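Local coordinates for protein oxidoreductase, FMN-binding (Shewanella oneidensis, PDB 2GQ9) that binds FMN and, like its family, probably reduces activated C=C bonds with NADH or NADPH, at residues 184-189 with 239-244. Sequence-based numbering, arbitrary orientation.
Sequences NGYLIN and TLNGTV. With HBA (p-hydroxybenzaldehyde), chain D; FMN (flavin mononucleotide), chain C.
Asn241 lies against the backbone of Asn184 and Gly185, its CB 3.9 Å from Gly185 CA, where the loops after strands 177-181 and 230-234 of the TIM barrel meet beside the active site. Thr243 comes in at the same glycine: its OG1 sits 3.4 Å from Gly185 CA, and its methyl CG2 is just as near. Both side chains close directly on the CA of Gly185, which carries no side chain. The amide of Asn241 reaches on between the carbonyl of Asn184 and the hydroxyl of Tyr186, its plane turned 70° from the phenol ring.

One water bridges the backbones, giving a hydrogen bond to Gly185 O and another to Asn241 O, each 2.8 Å long. On the ligand side, Asn184 ND2 donates a nearly straight bond (170°) to O4 of p-hydroxybenzaldehyde, 2.7 Å away, with His181 NE2 as a second partner of the ligand. With chi1 at -54°, CG of Asn184 lies anti to its own carbonyl carbon, which sends the amide to the ligand while the backbone O of Asn184 sits 3.4 Å above one face of the Tyr186 ring, offset toward its rim.

Further out, the Tyr186 hydroxyl is hydrogen-bonded to Tyr68 OH, and Trp102 and His181 pack edge-to-face with its ring. Within the second loop, a type I turn from Thr239 to Gly242 holds Asn241 at its third position, closed by Gly242 N donating to Thr239 O at 2.9 Å.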
# COMPACT_ATOMS: atom_id res chain seq x y z
N ASN A 184 -3.80 -2.81 -6.39
CA ASN A 184 -4.47 -1.74 -7.10
C ASN A 184 -4.00 -1.40 -8.51
O ASN A 184 -3.95 -0.24 -8.90
CB ASN A 184 -4.51 -0.51 -6.20
CG ASN A 184 -5.13 -0.83 -4.85
OD1 ASN A 184 -5.82 -1.84 -4.71
ND2 ASN A 184 -4.91 0.03 -3.86
N GLY A 185 -3.67 -2.45 -9.26
CA GLY A 185 -3.27 -2.28 -10.64
C GLY A 185 -1.92 -1.66 -10.94
O GLY A 185 -1.71 -1.16 -12.05
N TYR A 186 -1.01 -1.68 -9.98
CA TYR A 186 0.31 -1.12 -10.21
C TYR A 186 1.29 -2.16 -10.78
O TYR A 186 0.85 -3.24 -11.18
CB TYR A 186 0.79 -0.43 -8.93
CG TYR A 186 -0.08 0.78 -8.65
CD1 TYR A 186 -0.90 0.85 -7.53
CD2 TYR A 186 -0.16 1.82 -9.58
CE1 TYR A 186 -1.78 1.92 -7.35
CE2 TYR A 186 -1.03 2.90 -9.40
CZ TYR A 186 -1.84 2.94 -8.28
OH TYR A 186 -2.72 3.98 -8.10
N LEU A 187 2.58 -1.84 -10.84
CA LEU A 187 3.55 -2.75 -11.48
C LEU A 187 3.47 -4.25 -11.24
O LEU A 187 3.32 -5.02 -12.19
CB LEU A 187 4.99 -2.29 -11.23
CG LEU A 187 6.03 -3.10 -12.03
CD1 LEU A 187 5.70 -2.99 -13.51
CD2 LEU A 187 7.45 -2.59 -11.77
N ILE A 188 3.60 -4.69 -9.99
CA ILE A 188 3.56 -6.12 -9.73
C ILE A 188 2.20 -6.72 -10.08
O ILE A 188 2.12 -7.84 -10.60
CB ILE A 188 3.94 -6.42 -8.27
CG1 ILE A 188 5.34 -5.86 -8.00
CG2 ILE A 188 3.93 -7.93 -8.02
CD1 ILE A 188 5.84 -6.09 -6.59
N ASN A 189 1.14 -5.96 -9.82
CA ASN A 189 -0.23 -6.38 -10.12
C ASN A 189 -0.35 -6.60 -11.63
O ASN A 189 -1.11 -7.45 -12.09
CB ASN A 189 -1.21 -5.29 -9.70
CG ASN A 189 -2.64 -5.79 -9.55
OD1 ASN A 189 -3.07 -6.72 -10.24
ND2 ASN A 189 -3.39 -5.16 -8.66
N THR A 239 -10.60 -3.98 -9.65
CA THR A 239 -10.05 -3.84 -11.00
C THR A 239 -9.98 -2.39 -11.46
O THR A 239 -9.61 -2.12 -12.61
CB THR A 239 -10.91 -4.62 -12.00
OG1 THR A 239 -12.27 -4.19 -11.88
CG2 THR A 239 -10.84 -6.12 -11.74
N LEU A 240 -10.34 -1.46 -10.58
CA LEU A 240 -10.37 -0.04 -10.90
C LEU A 240 -9.23 0.55 -11.73
O LEU A 240 -9.47 1.39 -12.60
CB LEU A 240 -10.53 0.78 -9.61
CG LEU A 240 -10.80 2.27 -9.78
CD1 LEU A 240 -12.08 2.47 -10.59
CD2 LEU A 240 -10.94 2.93 -8.42
N ASN A 241 -7.99 0.13 -11.47
CA ASN A 241 -6.85 0.67 -12.22
C ASN A 241 -6.52 -0.04 -13.53
O ASN A 241 -5.46 0.19 -14.13
CB ASN A 241 -5.61 0.74 -11.32
CG ASN A 241 -5.39 2.12 -10.73
OD1 ASN A 241 -4.68 2.29 -9.74
ND2 ASN A 241 -5.99 3.13 -11.36
N GLY A 242 -7.41 -0.91 -13.99
CA GLY A 242 -7.18 -1.60 -15.25
C GLY A 242 -6.71 -3.04 -15.22
O GLY A 242 -6.66 -3.68 -16.27
N THR A 243 -6.36 -3.57 -14.05
CA THR A 243 -5.91 -4.95 -13.99
C THR A 243 -7.05 -5.89 -13.67
O THR A 243 -7.80 -5.69 -12.72
CB THR A 243 -4.80 -5.17 -12.94
OG1 THR A 243 -5.29 -4.78 -11.64
CG2 THR A 243 -3.56 -4.36 -13.29
N VAL A 244 -7.18 -6.92 -14.49
CA VAL A 244 -8.22 -7.92 -14.31
C VAL A 244 -7.59 -9.30 -14.47
O VAL A 244 -6.73 -9.50 -15.32
CB VAL A 244 -9.32 -7.78 -15.37
CG1 VAL A 244 -10.37 -8.86 -15.17
CG2 VAL A 244 -9.95 -6.40 -15.29
C1' HBA D . -4.61 7.40 -4.97
O1' HBA D . -5.78 7.73 -4.93
C1 HBA D . -4.23 5.99 -4.82
C2 HBA D . -2.85 5.61 -4.86
C3 HBA D . -2.51 4.25 -4.78
C4 HBA D . -3.53 3.28 -4.67
C5 HBA D . -4.91 3.61 -4.60
C6 HBA D . -5.22 4.97 -4.65
O4 HBA D . -3.16 2.03 -4.32
N1 FMN C . -3.89 2.06 -1.19
C2 FMN C . -2.54 1.70 -1.38
O2 FMN C . -2.19 0.56 -1.43
N3 FMN C . -1.58 2.78 -1.47
C4 FMN C . -1.84 4.12 -1.40
O4 FMN C . -0.97 4.94 -1.58
C4A FMN C . -3.27 4.51 -1.31
N5 FMN C . -3.66 5.81 -1.54
C5A FMN C . -4.95 6.14 -1.20
C6 FMN C . -5.34 7.57 -1.17
C7 FMN C . -6.64 8.00 -0.69
C7M FMN C . -6.94 9.49 -0.57
C8 FMN C . -7.62 6.97 -0.34
C8M FMN C . -9.02 7.35 0.24
C9 FMN C . -7.26 5.58 -0.42
C9A FMN C . -5.98 5.15 -0.85
N10 FMN C . -5.50 3.77 -0.86
C10 FMN C . -4.22 3.35 -1.16
C1' FMN C . -6.52 2.69 -0.55
C2' FMN C . -6.64 2.52 0.96
O2' FMN C . -5.44 2.05 1.57
C3' FMN C . -7.79 1.60 1.39
O3' FMN C . -7.51 0.25 0.98
C4' FMN C . -9.12 2.04 0.79
O4' FMN C . -9.37 3.46 1.04
C5' FMN C . -10.30 1.22 1.29
O5' FMN C . -10.52 1.43 2.73
P FMN C . -11.62 2.42 3.32
O1P FMN C . -11.24 3.83 3.01
O2P FMN C . -12.96 1.99 2.74
O3P FMN C . -11.57 2.16 4.84
O HOH W 1 -3.05 -1.19 -14.47